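Long-range contact in branched-chain-amino-acid aminotransferase (Pseudomonas sp. UW4, PDB 6JIF), which transfers amino groups between branched-chain amino acids and 2-oxo acids, using pyridoxal-5'-phosphate as cofactor: residues B[41-46]-B[166-171]. Residues are numbered along the deposited sequence; the frame is centred on the assembly and turned at random.
Sequences RYLSYF and IFSIFC
Arg41 meets Phe170 through the first carbons of their side chains, CB to CB at 3.9 Å. Beyond CB, the arginine bends at chi2 and chi3, and its guanidinium forms a salt bridge with Glu66 of the second subunit. Tyr42 pairs with Ile169 by two backbone bonds, Tyr42 N to Ile169 O at 2.9 Å and Ile169 N to Tyr42 O at 3.0 Å. Tyr42 O also accepts a hydrogen bond from Ser168 OG at 2.7 Å, nearly in line with its C=O bond. Ser168 OG lies anti to its own backbone N (chi1 176°), which carries the hydroxyl across to the neighbouring strand. An alanine here would remove the hydroxyl and is likely to cost Tyr42 O one of its two hydrogen bonds from this strand, leaving that of the Ile169 amide. The edge of the Tyr42 ring meets Phe167, with CE2 of Tyr42 3.6 Å from CD2 of Phe167 and the two planes inclined at 62°. On the other face of the sheet, Leu43 CD1 touches Ile166 CG2 at 3.6 Å. Ser44 and Phe167 exchange a second pair of backbone bonds, and the one from Phe167 N to Ser44 O is nearly straight (173° at the hydrogen). Ser44 OG turns to Asp52. The Tyr45 ring lies alongside Ile166, whose CG1 and CD1 both reach Tyr45 CE2. Helix 117-130 packs on the face bearing Tyr42 and Ile169. The segments are neighbouring antiparallel strands, in which hydrogen-bonded and non-hydrogen-bonded pairs follow in turn, within the antiparallel sheet of the smaller domain of a class IV aminotransferase.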
loop_
_atom_site.group_PDB
_atom_site.type_symbol
_atom_site.label_atom_id
_atom_site.label_comp_id
_atom_site.label_asym_id
_atom_site.label_seq_id
_atom_site.Cartn_x
_atom_site.Cartn_y
_atom_site.Cartn_z
ATOM N N ARG B 41 2.579 -8.041 24.415
ATOM C CA ARG B 41 2.254 -8.393 23.045
ATOM C C ARG B 41 3.175 -9.518 22.606
ATOM O O ARG B 41 4.204 -9.767 23.219
ATOM C CB ARG B 41 2.342 -7.167 22.050
ATOM C CG ARG B 41 3.694 -6.435 21.949
ATOM C CD ARG B 41 3.868 -5.385 23.051
ATOM N NE ARG B 41 2.754 -4.433 22.989
ATOM C CZ ARG B 41 2.079 -3.971 24.041
ATOM N NH1 ARG B 41 2.418 -4.324 25.282
ATOM N NH2 ARG B 41 1.045 -3.147 23.834
ATOM N N TYR B 42 2.730 -10.241 21.586
ATOM C CA TYR B 42 3.547 -11.272 20.948
ATOM C C TYR B 42 4.486 -10.698 19.893
ATOM O O TYR B 42 4.108 -9.837 19.072
ATOM C CB TYR B 42 2.621 -12.300 20.300
ATOM C CG TYR B 42 3.318 -13.464 19.705
ATOM C CD1 TYR B 42 3.622 -14.544 20.464
ATOM C CD2 TYR B 42 3.594 -13.505 18.337
ATOM C CE1 TYR B 42 4.254 -15.660 19.905
ATOM C CE2 TYR B 42 4.223 -14.608 17.757
ATOM C CZ TYR B 42 4.550 -15.678 18.555
ATOM O OH TYR B 42 5.157 -16.797 18.049
ATOM N N LEU B 43 5.695 -11.244 19.854
ATOM C CA LEU B 43 6.697 -10.785 18.903
ATOM C C LEU B 43 7.530 -11.981 18.435
ATOM O O LEU B 43 8.086 -12.712 19.255
ATOM C CB LEU B 43 7.598 -9.722 19.537
ATOM C CG LEU B 43 8.691 -9.080 18.668
ATOM C CD1 LEU B 43 8.133 -8.217 17.549
ATOM C CD2 LEU B 43 9.548 -8.261 19.606
ATOM N N SER B 44 7.624 -12.167 17.115
ATOM C CA SER B 44 8.363 -13.298 16.569
ATOM C C SER B 44 9.095 -12.857 15.304
ATOM O O SER B 44 8.521 -12.170 14.467
ATOM C CB SER B 44 7.396 -14.472 16.301
ATOM O OG SER B 44 8.047 -15.533 15.584
ATOM N N TYR B 45 10.363 -13.252 15.146
ATOM C CA TYR B 45 11.152 -12.846 13.977
ATOM C C TYR B 45 11.308 -13.988 12.979
ATOM O O TYR B 45 11.521 -15.134 13.366
ATOM C CB TYR B 45 12.554 -12.378 14.393
ATOM C CG TYR B 45 12.567 -11.091 15.184
ATOM C CD1 TYR B 45 12.447 -11.102 16.569
ATOM C CD2 TYR B 45 12.735 -9.881 14.550
ATOM C CE1 TYR B 45 12.470 -9.914 17.292
ATOM C CE2 TYR B 45 12.764 -8.693 15.252
ATOM C CZ TYR B 45 12.622 -8.706 16.623
ATOM O OH TYR B 45 12.654 -7.504 17.331
ATOM N N PHE B 46 11.233 -13.680 11.688
ATOM C CA PHE B 46 11.588 -14.661 10.669
ATOM C C PHE B 46 12.964 -14.288 10.142
ATOM O O PHE B 46 13.155 -13.178 9.616
ATOM C CB PHE B 46 10.529 -14.708 9.579
ATOM C CG PHE B 46 10.744 -15.799 8.538
ATOM C CD1 PHE B 46 11.609 -15.592 7.432
ATOM C CD2 PHE B 46 10.031 -16.976 8.603
ATOM C CE1 PHE B 46 11.791 -16.575 6.455
ATOM C CE2 PHE B 46 10.207 -17.958 7.626
ATOM C CZ PHE B 46 11.088 -17.749 6.544
ATOM N N ILE B 166 8.808 -9.584 10.786
ATOM C CA ILE B 166 8.267 -9.602 12.139
ATOM C C ILE B 166 6.808 -10.034 12.067
ATOM O O ILE B 166 6.035 -9.518 11.254
ATOM C CB ILE B 166 8.403 -8.227 12.829
ATOM C CG1 ILE B 166 9.838 -8.050 13.300
ATOM C CG2 ILE B 166 7.401 -8.078 14.011
ATOM C CD1 ILE B 166 10.144 -6.648 13.792
ATOM N N PHE B 167 6.419 -10.979 12.938
ATOM C CA PHE B 167 5.018 -11.337 13.175
ATOM C C PHE B 167 4.708 -10.899 14.606
ATOM O O PHE B 167 5.425 -11.256 15.529
ATOM C CB PHE B 167 4.808 -12.848 12.988
ATOM C CG PHE B 167 3.465 -13.314 13.452
ATOM C CD1 PHE B 167 2.325 -12.598 13.102
ATOM C CD2 PHE B 167 3.350 -14.434 14.258
ATOM C CE1 PHE B 167 1.055 -13.006 13.553
ATOM C CE2 PHE B 167 2.091 -14.871 14.715
ATOM C CZ PHE B 167 0.954 -14.189 14.363
ATOM N N SER B 168 3.741 -10.013 14.777
ATOM C CA SER B 168 3.465 -9.539 16.120
ATOM C C SER B 168 1.947 -9.478 16.319
ATOM O O SER B 168 1.165 -9.427 15.371
ATOM C CB SER B 168 4.166 -8.175 16.333
ATOM O OG SER B 168 3.906 -7.561 17.583
ATOM N N ILE B 169 1.526 -9.536 17.569
ATOM C CA ILE B 169 0.102 -9.411 17.881
ATOM C C ILE B 169 -0.002 -8.537 19.126
ATOM O O ILE B 169 0.504 -8.909 20.191
ATOM C CB ILE B 169 -0.617 -10.762 18.140
ATOM C CG1 ILE B 169 -0.236 -11.821 17.086
ATOM C CG2 ILE B 169 -2.165 -10.576 18.331
ATOM C CD1 ILE B 169 -0.677 -13.205 17.444
ATOM N N PHE B 170 -0.718 -7.413 19.015
ATOM C CA PHE B 170 -1.072 -6.695 20.234
ATOM C C PHE B 170 -2.589 -6.725 20.397
ATOM O O PHE B 170 -3.319 -7.143 19.502
ATOM C CB PHE B 170 -0.508 -5.254 20.252
ATOM C CG PHE B 170 -1.021 -4.344 19.185
ATOM C CD1 PHE B 170 -2.198 -3.610 19.383
ATOM C CD2 PHE B 170 -0.277 -4.119 18.016
ATOM C CE1 PHE B 170 -2.678 -2.726 18.419
ATOM C CE2 PHE B 170 -0.792 -3.230 17.049
ATOM C CZ PHE B 170 -1.996 -2.546 17.257
ATOM N N CYS B 171 -3.064 -6.356 21.583
ATOM C CA CYS B 171 -4.500 -6.334 21.837
ATOM C C CYS B 171 -4.893 -5.008 22.479
ATOM O O CYS B 171 -4.060 -4.258 23.006
ATOM C CB CYS B 171 -4.943 -7.537 22.710
ATOM S SG CYS B 171 -4.391 -7.541 24.412
#